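Local coordinates for TcpB (Brucella melitensis, PDB 4LQC), which carries a TIR domain, a compact alpha/beta module of signalling and interaction proteins built round a parallel beta sheet, at residues 9-14 with 24-29; 15-20 with 68-73; 19-24 with 96-101. The protein carries 2 engineered substitutions. All coordinates share one frame; numbering follows the deposited sequence.

Contact 1: 9-14 with 24-29; sequences FFIAHA and DLVAAL. Engineered in segment 9-14: A12 (natural residue Ser).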
loop_
_atom_site.group_PDB
_atom_site.type_symbol
_atom_site.label_atom_id
_atom_site.label_comp_id
_atom_site.label_asym_id
_atom_site.label_seq_id
_atom_site.Cartn_x
_atom_site.Cartn_y
_atom_site.Cartn_z
ATOM N N PHE B 9 20.185 -12.682 2.155
ATOM C CA PHE B 9 18.836 -12.430 2.672
ATOM C C PHE B 9 18.045 -13.712 2.862
ATOM O O PHE B 9 18.239 -14.680 2.120
ATOM C CB PHE B 9 18.045 -11.577 1.692
ATOM C CG PHE B 9 18.655 -10.252 1.414
ATOM C CD1 PHE B 9 18.527 -9.216 2.328
ATOM C CD2 PHE B 9 19.337 -10.023 0.229
ATOM C CE1 PHE B 9 19.086 -7.978 2.080
ATOM C CE2 PHE B 9 19.896 -8.782 -0.035
ATOM C CZ PHE B 9 19.772 -7.758 0.895
ATOM N N PHE B 10 17.148 -13.726 3.846
ATOM C CA PHE B 10 16.011 -14.641 3.793
ATOM C C PHE B 10 14.799 -13.740 3.676
ATOM O O PHE B 10 14.848 -12.581 4.114
ATOM C CB PHE B 10 15.922 -15.572 5.008
ATOM C CG PHE B 10 15.621 -14.869 6.318
ATOM C CD1 PHE B 10 14.322 -14.828 6.826
ATOM C CD2 PHE B 10 16.638 -14.268 7.046
ATOM C CE1 PHE B 10 14.049 -14.200 8.022
ATOM C CE2 PHE B 10 16.369 -13.635 8.248
ATOM C CZ PHE B 10 15.071 -13.593 8.733
ATOM N N ILE B 11 13.730 -14.241 3.062
ATOM C CA ILE B 11 12.514 -13.441 2.927
ATOM C C ILE B 11 11.277 -14.135 3.490
ATOM O O ILE B 11 10.740 -15.077 2.896
ATOM C CB ILE B 11 12.294 -12.944 1.482
ATOM C CG1 ILE B 11 10.997 -12.162 1.386
ATOM C CG2 ILE B 11 12.292 -14.095 0.515
ATOM C CD1 ILE B 11 10.955 -11.207 0.205
ATOM N N ALA B 12 10.870 -13.667 4.673
ATOM C CA ALA B 12 9.694 -14.159 5.369
ATOM C C ALA B 12 8.440 -13.515 4.793
ATOM O O ALA B 12 8.387 -12.305 4.609
ATOM C CB ALA B 12 9.803 -13.855 6.864
ATOM N N HIS B 13 7.421 -14.322 4.527
ATOM C CA HIS B 13 6.248 -13.824 3.828
ATOM C C HIS B 13 5.073 -14.740 4.102
ATOM O O HIS B 13 5.254 -15.914 4.442
ATOM C CB HIS B 13 6.536 -13.862 2.340
ATOM C CG HIS B 13 6.921 -15.220 1.847
ATOM N ND1 HIS B 13 8.174 -15.758 2.054
ATOM C CD2 HIS B 13 6.218 -16.157 1.167
ATOM C CE1 HIS B 13 8.228 -16.965 1.516
ATOM N NE2 HIS B 13 7.054 -17.232 0.972
ATOM N N ALA B 14 3.868 -14.204 3.963
ATOM C CA ALA B 14 2.674 -15.028 4.003
ATOM C C ALA B 14 2.610 -15.840 2.712
ATOM O O ALA B 14 3.095 -15.402 1.669
ATOM C CB ALA B 14 1.442 -14.150 4.148
ATOM N N ASP B 24 8.639 -12.271 -7.610
ATOM C CA ASP B 24 9.194 -11.103 -8.288
ATOM C C ASP B 24 10.487 -10.612 -7.633
ATOM O O ASP B 24 11.504 -10.459 -8.300
ATOM C CB ASP B 24 8.199 -9.940 -8.236
ATOM C CG ASP B 24 6.931 -10.195 -9.032
ATOM O OD1 ASP B 24 6.129 -9.235 -9.152
ATOM O OD2 ASP B 24 6.734 -11.332 -9.515
ATOM N N LEU B 25 10.432 -10.349 -6.325
ATOM C CA LEU B 25 11.575 -9.805 -5.584
ATOM C C LEU B 25 12.720 -10.811 -5.422
ATOM O O LEU B 25 13.890 -10.426 -5.388
ATOM C CB LEU B 25 11.131 -9.297 -4.215
ATOM C CG LEU B 25 12.232 -8.713 -3.332
ATOM C CD1 LEU B 25 13.023 -7.615 -4.039
ATOM C CD2 LEU B 25 11.630 -8.191 -2.037
ATOM N N VAL B 26 12.389 -12.095 -5.316
ATOM C CA VAL B 26 13.424 -13.128 -5.282
ATOM C C VAL B 26 14.162 -13.194 -6.616
ATOM O O VAL B 26 15.392 -13.273 -6.639
ATOM C CB VAL B 26 12.865 -14.524 -4.907
ATOM C CG1 VAL B 26 13.938 -15.566 -5.035
ATOM C CG2 VAL B 26 12.325 -14.499 -3.488
ATOM N N ALA B 27 13.418 -13.139 -7.720
ATOM C CA ALA B 27 14.025 -13.198 -9.056
ATOM C C ALA B 27 14.903 -11.985 -9.368
ATOM O O ALA B 27 15.950 -12.109 -10.003
ATOM C CB ALA B 27 12.956 -13.346 -10.120
ATOM N N ALA B 28 14.465 -10.811 -8.932
ATOM C CA ALA B 28 15.200 -9.580 -9.199
ATOM C C ALA B 28 16.486 -9.527 -8.383
ATOM O O ALA B 28 17.510 -9.006 -8.841
ATOM C CB ALA B 28 14.339 -8.377 -8.877
ATOM N N LEU B 29 16.422 -10.054 -7.166
ATOM C CA LEU B 29 17.561 -9.994 -6.270
ATOM C C LEU B 29 18.598 -11.026 -6.693
ATOM O O LEU B 29 19.791 -10.758 -6.650
ATOM C CB LEU B 29 17.121 -10.208 -4.815
ATOM C CG LEU B 29 16.754 -9.000 -3.932
ATOM C CD1 LEU B 29 16.395 -9.443 -2.516
ATOM C CD2 LEU B 29 17.888 -7.991 -3.880
#
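The carbonyl oxygen of I11, the residue whose side chain reaches two helix residues across this contact, accepts a hydrogen bond from ND1 of H13 at 2.8 Å. The oxygen lies close to the plane of the imidazole, whereas the donor stands tilted from the I11 carbonyl plane by 32°. Reaching back two residues in this way ties the histidine ring to its own strand and restricts its rotation.

That bond stays within the strand; across the contact the segments meet through hydrocarbon alone. I11 divides its branches. CG1 runs opposite the backbone N (chi1 178°) and the chain stays extended, which carries I11 CD1 to L25 CD2 at 3.8 Å, while I11 CG2 meets V26 CG2 at 4.0 Å. Strand 7-14 and helix 18-31 open the first beta-alpha-beta unit of the TIR fold, a parallel sheet flanked by helices, and strand 36-43 completes that unit. Within it the short segment axes pass 10.6 Å apart and run almost antiparallel, at 171°, as expected when a helix returns across the strand that precedes it. Further along, CD2 of F9 comes within 4.1 Å of CD1 of L29, the two side chains crossing at about a right angle. The large flat phenylalanine suits a place where several elements converge: F62 and L134 also touch it. The beta-branched side chains of I11 and V26 each place a methyl close to the backbone, and these meet between strand and helix, while L29 packs in turn against I36 and L134.

Contact 2: 15-20 with 68-73; sequences IEDKEA and SEHFFS. Engineered in segment 15-20: I15 (natural residue Ser).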
loop_
_atom_site.group_PDB
_atom_site.type_symbol
_atom_site.label_atom_id
_atom_site.label_comp_id
_atom_site.label_asym_id
_atom_site.label_seq_id
_atom_site.Cartn_x
_atom_site.Cartn_y
_atom_site.Cartn_z
ATOM N N ILE B 15 2.029 -17.028 2.766
ATOM C CA ILE B 15 1.963 -17.846 1.563
ATOM C C ILE B 15 1.209 -17.148 0.437
ATOM O O ILE B 15 1.566 -17.286 -0.729
ATOM C CB ILE B 15 1.325 -19.224 1.825
ATOM C CG1 ILE B 15 1.229 -20.009 0.506
ATOM C CG2 ILE B 15 -0.039 -19.069 2.491
ATOM C CD1 ILE B 15 0.730 -21.426 0.660
ATOM N N GLU B 16 0.192 -16.369 0.790
ATOM C CA GLU B 16 -0.656 -15.718 -0.200
ATOM C C GLU B 16 0.147 -14.782 -1.084
ATOM O O GLU B 16 -0.256 -14.487 -2.209
ATOM C CB GLU B 16 -1.790 -14.949 0.480
ATOM C CG GLU B 16 -2.874 -15.830 1.091
ATOM C CD GLU B 16 -2.588 -16.200 2.534
ATOM O OE1 GLU B 16 -1.529 -15.787 3.072
ATOM O OE2 GLU B 16 -3.423 -16.905 3.151
ATOM N N ASP B 17 1.282 -14.318 -0.562
ATOM C CA ASP B 17 2.173 -13.409 -1.281
ATOM C C ASP B 17 3.256 -14.160 -2.052
ATOM O O ASP B 17 3.989 -13.557 -2.838
ATOM C CB ASP B 17 2.877 -12.478 -0.292
ATOM C CG ASP B 17 1.947 -11.467 0.332
ATOM O OD1 ASP B 17 1.222 -10.768 -0.418
ATOM O OD2 ASP B 17 1.950 -11.366 1.580
ATOM N N LYS B 18 3.359 -15.464 -1.813
ATOM C CA LYS B 18 4.526 -16.246 -2.230
ATOM C C LYS B 18 4.772 -16.251 -3.720
ATOM O O LYS B 18 5.921 -16.138 -4.166
ATOM C CB LYS B 18 4.417 -17.688 -1.742
ATOM C CG LYS B 18 5.650 -18.529 -2.013
ATOM C CD LYS B 18 5.534 -19.874 -1.341
ATOM C CE LYS B 18 6.827 -20.660 -1.499
ATOM N NZ LYS B 18 7.379 -21.147 -0.194
ATOM N N GLU B 19 3.713 -16.386 -4.508
ATOM C CA GLU B 19 3.926 -16.517 -5.948
ATOM C C GLU B 19 3.662 -15.211 -6.690
ATOM O O GLU B 19 3.733 -15.157 -7.917
ATOM C CB GLU B 19 3.154 -17.715 -6.525
ATOM C CG GLU B 19 3.951 -19.019 -6.413
ATOM C CD GLU B 19 3.088 -20.259 -6.243
ATOM O OE1 GLU B 19 1.854 -20.175 -6.422
ATOM O OE2 GLU B 19 3.654 -21.326 -5.915
ATOM N N ALA B 20 3.401 -14.152 -5.928
ATOM C CA ALA B 20 3.243 -12.827 -6.520
ATOM C C ALA B 20 4.482 -11.967 -6.251
ATOM O O ALA B 20 5.555 -12.244 -6.790
ATOM C CB ALA B 20 1.985 -12.156 -6.012
ATOM N N SER B 68 2.289 -7.392 4.612
ATOM C CA SER B 68 1.100 -7.246 3.801
ATOM C C SER B 68 -0.105 -7.631 4.612
ATOM O O SER B 68 0.021 -8.103 5.732
ATOM C CB SER B 68 1.163 -8.158 2.581
ATOM O OG SER B 68 0.978 -9.518 2.952
ATOM N N GLU B 69 -1.281 -7.439 4.026
ATOM C CA GLU B 69 -2.533 -7.827 4.658
ATOM C C GLU B 69 -2.505 -9.310 5.058
ATOM O O GLU B 69 -2.900 -9.678 6.166
ATOM C CB GLU B 69 -3.691 -7.538 3.700
ATOM C CG GLU B 69 -5.049 -7.495 4.361
ATOM C CD GLU B 69 -6.180 -7.473 3.353
ATOM O OE1 GLU B 69 -5.894 -7.451 2.137
ATOM O OE2 GLU B 69 -7.360 -7.477 3.778
ATOM N N HIS B 70 -2.001 -10.161 4.172
ATOM C CA HIS B 70 -1.947 -11.598 4.460
ATOM C C HIS B 70 -0.928 -11.919 5.534
ATOM O O HIS B 70 -1.033 -12.937 6.223
ATOM C CB HIS B 70 -1.640 -12.368 3.186
ATOM C CG HIS B 70 -2.501 -11.956 2.042
ATOM N ND1 HIS B 70 -3.825 -12.330 1.938
ATOM C CD2 HIS B 70 -2.246 -11.167 0.972
ATOM C CE1 HIS B 70 -4.344 -11.799 0.846
ATOM N NE2 HIS B 70 -3.405 -11.090 0.243
ATOM N N PHE B 71 0.062 -11.048 5.685
ATOM C CA PHE B 71 1.010 -11.220 6.764
ATOM C C PHE B 71 0.298 -10.989 8.095
ATOM O O PHE B 71 0.243 -11.875 8.946
ATOM C CB PHE B 71 2.197 -10.275 6.619
ATOM C CG PHE B 71 3.210 -10.419 7.727
ATOM C CD1 PHE B 71 4.141 -11.442 7.693
ATOM C CD2 PHE B 71 3.221 -9.538 8.807
ATOM C CE1 PHE B 71 5.067 -11.597 8.719
ATOM C CE2 PHE B 71 4.148 -9.683 9.808
ATOM C CZ PHE B 71 5.079 -10.723 9.763
ATOM N N PHE B 72 -0.271 -9.805 8.269
ATOM C CA PHE B 72 -0.896 -9.474 9.550
ATOM C C PHE B 72 -2.108 -10.354 9.851
ATOM O O PHE B 72 -2.416 -10.595 11.016
ATOM C CB PHE B 72 -1.307 -8.012 9.597
ATOM C CG PHE B 72 -0.156 -7.054 9.573
ATOM C CD1 PHE B 72 0.757 -7.021 10.608
ATOM C CD2 PHE B 72 -0.011 -6.153 8.526
ATOM C CE1 PHE B 72 1.816 -6.126 10.592
ATOM C CE2 PHE B 72 1.037 -5.250 8.506
ATOM C CZ PHE B 72 1.956 -5.242 9.537
ATOM N N SER B 73 -2.776 -10.852 8.809
ATOM C CA SER B 73 -3.970 -11.682 9.002
ATOM C C SER B 73 -3.657 -12.970 9.758
ATOM O O SER B 73 -4.558 -13.590 10.319
ATOM C CB SER B 73 -4.635 -12.021 7.673
ATOM O OG SER B 73 -3.927 -13.052 7.011
#
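The imidazole of H70 receives E16 over one face and D17 at its edge. CB of E16 sits over that face, 3.7 Å from the ring centroid and displaced toward the rim, a CH-pi contact in which the aliphatic root of a glutamate serves as an apolar lid. At the edge, near the ring plane, OD1 of D17 approaches H70 CD2 at 3.8 Å, with the carboxylate turned steeply to the ring. In the parallel sheet of the TIR fold, strands 7-14 and 60-68 are neighbours, and the contact joins the turns at their C-terminal ends, where each strand gives way to a helix.

The E16 chain bends at chi2 (90°), folding its carboxylate back along the histidine, so that OE1 comes within 3.4 Å of H70 CB and the two planes are nearly parallel. This carboxylate finds its charged partner in K74, just beyond the helix, through a salt bridge from OE1; a flexible, long acid can thus cover a ring with its CB and still reach a lysine.

D17, shorter and buried, brings its carboxylate to S68, whose OG donates to D17 OD2; at 2.5 Å this S68 OG to D17 OD2 separation is unusually short, and its exact value is doubtful. The same serine oxygen accepts from F71 N at 3.3 Å, a capping bond that places S68 at the N-cap of helix 69-72. Serine is apt here because one small hydroxyl can give to the aspartate and receive from the helix start. Further along, S73 OG donates to H70 O at 3.0 Å, approaching from above the carbonyl plane.

Contact 3: 19-24 with 96-101; sequences EAFVQD and LPIWHK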
loop_
_atom_site.group_PDB
_atom_site.type_symbol
_atom_site.label_atom_id
_atom_site.label_comp_id
_atom_site.label_asym_id
_atom_site.label_seq_id
_atom_site.Cartn_x
_atom_site.Cartn_y
_atom_site.Cartn_z
ATOM N N GLU B 19 3.713 -16.386 -4.508
ATOM C CA GLU B 19 3.926 -16.517 -5.948
ATOM C C GLU B 19 3.662 -15.211 -6.690
ATOM O O GLU B 19 3.733 -15.157 -7.917
ATOM C CB GLU B 19 3.154 -17.715 -6.525
ATOM C CG GLU B 19 3.951 -19.019 -6.413
ATOM C CD GLU B 19 3.088 -20.259 -6.243
ATOM O OE1 GLU B 19 1.854 -20.175 -6.422
ATOM O OE2 GLU B 19 3.654 -21.326 -5.915
ATOM N N ALA B 20 3.401 -14.152 -5.928
ATOM C CA ALA B 20 3.243 -12.827 -6.520
ATOM C C ALA B 20 4.482 -11.967 -6.251
ATOM O O ALA B 20 5.555 -12.244 -6.790
ATOM C CB ALA B 20 1.985 -12.156 -6.012
ATOM N N PHE B 21 4.338 -10.938 -5.415
ATOM C CA PHE B 21 5.445 -10.021 -5.125
ATOM C C PHE B 21 6.723 -10.708 -4.645
ATOM O O PHE B 21 7.815 -10.330 -5.073
ATOM C CB PHE B 21 5.046 -8.916 -4.125
ATOM C CG PHE B 21 6.213 -8.048 -3.686
ATOM C CD1 PHE B 21 6.802 -7.158 -4.575
ATOM C CD2 PHE B 21 6.736 -8.151 -2.401
ATOM C CE1 PHE B 21 7.885 -6.370 -4.186
ATOM C CE2 PHE B 21 7.819 -7.364 -2.009
ATOM C CZ PHE B 21 8.393 -6.475 -2.910
ATOM N N VAL B 22 6.606 -11.697 -3.759
ATOM C CA VAL B 22 7.804 -12.360 -3.242
ATOM C C VAL B 22 8.625 -13.011 -4.370
ATOM O O VAL B 22 9.843 -12.849 -4.431
ATOM C CB VAL B 22 7.477 -13.385 -2.122
ATOM C CG1 VAL B 22 8.755 -14.024 -1.579
ATOM C CG2 VAL B 22 6.687 -12.719 -1.005
ATOM N N GLN B 23 7.977 -13.723 -5.281
ATOM C CA GLN B 23 8.742 -14.355 -6.359
ATOM C C GLN B 23 9.392 -13.312 -7.268
ATOM O O GLN B 23 10.557 -13.460 -7.658
ATOM C CB GLN B 23 7.889 -15.326 -7.175
ATOM C CG GLN B 23 8.713 -16.400 -7.887
ATOM C CD GLN B 23 7.892 -17.228 -8.857
ATOM O OE1 GLN B 23 6.794 -16.832 -9.253
ATOM N NE2 GLN B 23 8.429 -18.379 -9.260
ATOM N N ASP B 24 8.639 -12.271 -7.610
ATOM C CA ASP B 24 9.194 -11.103 -8.288
ATOM C C ASP B 24 10.487 -10.612 -7.633
ATOM O O ASP B 24 11.504 -10.459 -8.300
ATOM C CB ASP B 24 8.199 -9.940 -8.236
ATOM C CG ASP B 24 6.931 -10.195 -9.032
ATOM O OD1 ASP B 24 6.129 -9.235 -9.152
ATOM O OD2 ASP B 24 6.734 -11.332 -9.515
ATOM N N LEU B 96 14.563 -5.985 7.698
ATOM C CA LEU B 96 14.125 -4.946 6.765
ATOM C C LEU B 96 12.717 -5.259 6.313
ATOM O O LEU B 96 12.517 -6.076 5.418
ATOM C CB LEU B 96 15.023 -4.923 5.525
ATOM C CG LEU B 96 16.511 -5.084 5.819
ATOM C CD1 LEU B 96 17.286 -5.346 4.540
ATOM C CD2 LEU B 96 17.021 -3.841 6.522
ATOM N N PRO B 97 11.731 -4.609 6.932
ATOM C CA PRO B 97 10.333 -4.744 6.525
ATOM C C PRO B 97 10.132 -4.150 5.152
ATOM O O PRO B 97 10.789 -3.162 4.805
ATOM C CB PRO B 97 9.595 -3.854 7.530
ATOM C CG PRO B 97 10.530 -3.738 8.698
ATOM C CD PRO B 97 11.882 -3.706 8.082
ATOM N N ILE B 98 9.225 -4.736 4.382
ATOM C CA ILE B 98 8.736 -4.082 3.178
ATOM C C ILE B 98 7.230 -4.023 3.256
ATOM O O ILE B 98 6.572 -5.068 3.405
ATOM C CB ILE B 98 9.119 -4.847 1.918
ATOM C CG1 ILE B 98 10.637 -4.859 1.763
ATOM C CG2 ILE B 98 8.494 -4.175 0.697
ATOM C CD1 ILE B 98 11.105 -5.812 0.689
ATOM N N TRP B 99 6.687 -2.808 3.173
ATOM C CA TRP B 99 5.243 -2.603 3.216
ATOM C C TRP B 99 4.690 -2.941 1.851
ATOM O O TRP B 99 5.158 -2.409 0.840
ATOM C CB TRP B 99 4.913 -1.150 3.540
ATOM C CG TRP B 99 5.234 -0.710 4.948
ATOM C CD1 TRP B 99 6.287 -1.115 5.732
ATOM C CD2 TRP B 99 4.471 0.207 5.747
ATOM N NE1 TRP B 99 6.224 -0.494 6.961
ATOM C CE2 TRP B 99 5.119 0.318 6.995
ATOM C CE3 TRP B 99 3.306 0.946 5.524
ATOM C CZ2 TRP B 99 4.642 1.152 8.016
ATOM C CZ3 TRP B 99 2.829 1.768 6.541
ATOM C CH2 TRP B 99 3.494 1.863 7.769
ATOM N N HIS B 100 3.698 -3.822 1.796
ATOM C CA HIS B 100 3.115 -4.200 0.502
ATOM C C HIS B 100 1.584 -4.223 0.534
ATOM O O HIS B 100 0.968 -5.075 1.172
ATOM C CB HIS B 100 3.693 -5.543 0.034
ATOM C CG HIS B 100 3.289 -5.942 -1.349
ATOM N ND1 HIS B 100 3.502 -5.141 -2.454
ATOM C CD2 HIS B 100 2.697 -7.070 -1.812
ATOM C CE1 HIS B 100 3.045 -5.753 -3.533
ATOM N NE2 HIS B 100 2.556 -6.927 -3.171
ATOM N N LYS B 101 0.979 -3.265 -0.153
ATOM C CA LYS B 101 -0.476 -3.173 -0.241
ATOM C C LYS B 101 -1.154 -3.085 1.132
ATOM O O LYS B 101 -2.240 -3.636 1.342
ATOM C CB LYS B 101 -1.037 -4.312 -1.115
ATOM C CG LYS B 101 -0.547 -4.218 -2.581
ATOM C CD LYS B 101 -0.726 -5.505 -3.408
ATOM C CE LYS B 101 -2.196 -5.811 -3.714
ATOM N NZ LYS B 101 -2.925 -4.660 -4.327
#
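Aromatic stacking carries most of this contact. The F21 and H100 rings lie face to face, their centroids 4.5 Å apart and their planes inclined by 25°. They are not in full overlap: CG of F21 stands over the centre of the imidazole, while ND1 of H100 lies over the phenylalanine near its rim. The approach is closest at the root of the phenylalanine, with F21 CB 3.3 Å from H100 NE2. Both side chains leave the backbone with CG opposite their own N (chi1 173° in F21), reaching toward each other from helix and strand. On its opposite face H100 is covered by the aliphatic chain of K101, CD lying 3.5 Å above the plane.

Apolar packing adds a second touch, F21 CE2 against CG2 of I98 at 4.2 Å. A beta-branched isoleucine suits a strand facing a helix, and V66 of the adjoining strand also touches the F21 ring.

Polar bonding between the segments is absent. H100 instead uses ND1 in a hydrogen bond with T122 OG1, which satisfies a ring nitrogen in this buried site and would help fix the rotation of the imidazole. S103 of the second subunit packs on the same histidine, and K101 NZ forms salt bridges with E69 and E106 of that subunit. Through F21, helix 18-31, which also packs on strand 7-14, reaches past strand 60-68 to strand 95-100, in the helix-on-sheet packing of the parallel alpha/beta TIR fold.

Helix 18-31 and the turn leading into it run through all three contacts. Contacts 1 and 3 are buried and close, their centres about 7 Å apart; they lay successive turns of the helix on strands 7-14 and 95-100 of one sheet, and meet where L25 touches I98 and V22 lies against I11 and H13. Contact 2 sits further out, partly buried, joining the approach to that helix with helix 69-72. Chemistry follows position: aliphatic side chains and one phenylalanine in contact 1, a ring stack beside the subunit interface in contact 3, and acidic, hydroxyl and imidazole groups in contact 2, where E16 and H70 lie nearer solvent while D17 and S68 pair in a buried spot.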